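Local atomic coordinates of possible prolidase (Bifidobacterium longum NCC2705, PDB entry 2P9B), a protein that probably acts as a hydrolase of the amidohydrolase family, cleaving carbon-nitrogen bonds, although its true substrate is not established. Residues A[268-273]-A[330-335]. Residues are numbered along the deposited sequence; the frame is centred on the assembly and turned at random.
Sequences SVLDDE and ARQAHE
Gln332, near the C-terminal end of helix 313-335, meets Val269 and Leu270 in a side-chain-to-backbone contact at the periphery of the amidohydrolase domain, where the loop after strand 263-264 runs into helix 272-279. The evidence is a short hydrogen bond, 2.7 Å from Leu270 N to Gln332 OE1, nearly straight at the hydrogen (164°). Leu270 N is tilted 15° from the carbonyl plane of the amide. CG of Gln332 lies anti to its carbonyl carbon (chi1 -63°) and the chain is extended beyond it, which carries the amide from the helix across to the loop backbone, spanning the 6.9 Å between Leu270 CA and Gln332 CA. On the other branch of the amide, Gln332 NE2 lies 3.4 Å from Leu270 O. The CG2 methyl of Val269 lies against the amide group, 3.6 Å from Gln332 OE1, and Leu270 CB approaches Gln332 OE1 at 3.5 Å. Deeper in, Leu270 CD1 reaches Ala333 CB at 4.2 Å, and Ala333 also packs on Leu338 and Ile340. With an alanine here in place of Gln332 the amide is gone, and Leu270 N would probably have to find another acceptor or water, while the loop would lose its polar tie to helix 313-335. Just beyond, Asp271 is the N-cap of helix 272-279, its OD1 accepting from Leu274 N, while Val269 rests on Pro250 of helix 250-259. The arrangement joins a strand-to-helix loop to a neighbouring helix on the outside of the TIM-barrel-like amidohydrolase fold, whose parallel strands 243-247, 263-264 and 290-292 lie side by side in that order.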
loop_
_atom_site.group_PDB
_atom_site.type_symbol
_atom_site.label_atom_id
_atom_site.label_comp_id
_atom_site.label_asym_id
_atom_site.label_seq_id
_atom_site.Cartn_x
_atom_site.Cartn_y
_atom_site.Cartn_z
ATOM N N SER A 268 2.726 -15.295 7.386
ATOM C CA SER A 268 3.517 -16.486 7.662
ATOM C C SER A 268 3.036 -17.617 6.776
ATOM O O SER A 268 2.148 -17.429 5.950
ATOM C CB SER A 268 3.317 -16.899 9.116
ATOM O OG SER A 268 1.968 -17.292 9.329
ATOM N N VAL A 269 3.620 -18.796 6.957
ATOM C CA VAL A 269 3.192 -19.948 6.185
ATOM C C VAL A 269 1.756 -20.231 6.636
ATOM O O VAL A 269 1.409 -20.009 7.800
ATOM C CB VAL A 269 4.105 -21.167 6.453
ATOM C CG1 VAL A 269 4.091 -21.516 7.929
ATOM C CG2 VAL A 269 3.650 -22.350 5.605
ATOM N N LEU A 270 0.923 -20.702 5.715
ATOM C CA LEU A 270 -0.474 -20.962 6.025
ATOM C C LEU A 270 -0.861 -22.434 5.965
ATOM O O LEU A 270 -0.088 -23.279 5.519
ATOM C CB LEU A 270 -1.366 -20.189 5.054
ATOM C CG LEU A 270 -1.128 -18.679 4.950
ATOM C CD1 LEU A 270 -1.905 -18.118 3.768
ATOM C CD2 LEU A 270 -1.537 -18.011 6.250
ATOM N N ASP A 271 -2.068 -22.714 6.446
ATOM C CA ASP A 271 -2.650 -24.050 6.418
ATOM C C ASP A 271 -4.106 -23.813 6.022
ATOM O O ASP A 271 -4.527 -22.666 5.885
ATOM C CB ASP A 271 -2.553 -24.749 7.786
ATOM C CG ASP A 271 -3.137 -23.926 8.917
ATOM O OD1 ASP A 271 -4.252 -23.393 8.768
ATOM O OD2 ASP A 271 -2.476 -23.826 9.971
ATOM N N ASP A 272 -4.874 -24.879 5.834
ATOM C CA ASP A 272 -6.267 -24.745 5.420
ATOM C C ASP A 272 -7.164 -23.969 6.384
ATOM O O ASP A 272 -8.103 -23.294 5.962
ATOM C CB ASP A 272 -6.856 -26.131 5.149
ATOM C CG ASP A 272 -6.187 -26.818 3.971
ATOM O OD1 ASP A 272 -5.314 -26.186 3.340
ATOM O OD2 ASP A 272 -6.538 -27.979 3.673
ATOM N N GLU A 273 -6.877 -24.064 7.677
ATOM C CA GLU A 273 -7.678 -23.354 8.662
ATOM C C GLU A 273 -7.523 -21.852 8.466
ATOM O O GLU A 273 -8.509 -21.121 8.415
ATOM C CB GLU A 273 -7.247 -23.728 10.081
ATOM C CG GLU A 273 -8.029 -23.002 11.171
ATOM C CD GLU A 273 -7.476 -23.253 12.565
ATOM O OE1 GLU A 273 -6.281 -22.965 12.798
ATOM O OE2 GLU A 273 -8.241 -23.732 13.430
ATOM N N ALA A 330 2.640 -16.196 0.893
ATOM C CA ALA A 330 2.116 -15.394 -0.205
ATOM C C ALA A 330 1.793 -16.300 -1.387
ATOM O O ALA A 330 0.794 -16.113 -2.072
ATOM C CB ALA A 330 3.137 -14.332 -0.618
ATOM N N ARG A 331 2.650 -17.286 -1.621
ATOM C CA ARG A 331 2.440 -18.215 -2.723
ATOM C C ARG A 331 1.187 -19.034 -2.453
ATOM O O ARG A 331 0.365 -19.247 -3.346
ATOM C CB ARG A 331 3.642 -19.152 -2.861
ATOM C CG ARG A 331 3.599 -20.033 -4.096
ATOM C CD ARG A 331 4.478 -21.262 -3.914
ATOM N NE ARG A 331 3.928 -22.168 -2.908
ATOM C CZ ARG A 331 2.781 -22.827 -3.048
ATOM N NH1 ARG A 331 2.060 -22.684 -4.154
ATOM N NH2 ARG A 331 2.350 -23.625 -2.082
ATOM N N GLN A 332 1.043 -19.493 -1.216
ATOM C CA GLN A 332 -0.117 -20.288 -0.843
ATOM C C GLN A 332 -1.381 -19.458 -1.000
ATOM O O GLN A 332 -2.364 -19.912 -1.579
ATOM C CB GLN A 332 0.012 -20.759 0.604
ATOM C CG GLN A 332 1.202 -21.666 0.834
ATOM C CD GLN A 332 1.406 -21.981 2.292
ATOM O OE1 GLN A 332 1.385 -21.088 3.134
ATOM N NE2 GLN A 332 1.624 -23.257 2.601
ATOM N N ALA A 333 -1.346 -18.234 -0.486
ATOM C CA ALA A 333 -2.493 -17.342 -0.576
ATOM C C ALA A 333 -2.880 -17.117 -2.040
ATOM O O ALA A 333 -4.062 -17.122 -2.388
ATOM C CB ALA A 333 -2.172 -16.006 0.104
ATOM N N HIS A 334 -1.882 -16.920 -2.895
ATOM C CA HIS A 334 -2.135 -16.703 -4.317
ATOM C C HIS A 334 -2.781 -17.956 -4.904
ATOM O O HIS A 334 -3.745 -17.877 -5.662
ATOM C CB HIS A 334 -0.823 -16.402 -5.050
ATOM C CG HIS A 334 -0.998 -16.109 -6.509
ATOM N ND1 HIS A 334 -1.738 -15.042 -6.971
ATOM C CD2 HIS A 334 -0.522 -16.739 -7.610
ATOM C CE1 HIS A 334 -1.709 -15.026 -8.291
ATOM N NE2 HIS A 334 -0.979 -16.045 -8.704
ATOM N N GLU A 335 -2.239 -19.110 -4.533
ATOM C CA GLU A 335 -2.743 -20.399 -5.000
ATOM C C GLU A 335 -4.202 -20.602 -4.579
ATOM O O GLU A 335 -5.007 -21.165 -5.331
ATOM C CB GLU A 335 -1.862 -21.513 -4.430
ATOM C CG GLU A 335 -2.232 -22.925 -4.845
ATOM C CD GLU A 335 -1.182 -23.939 -4.417
ATOM O OE1 GLU A 335 -0.851 -23.989 -3.211
ATOM O OE2 GLU A 335 -0.682 -24.682 -5.288
#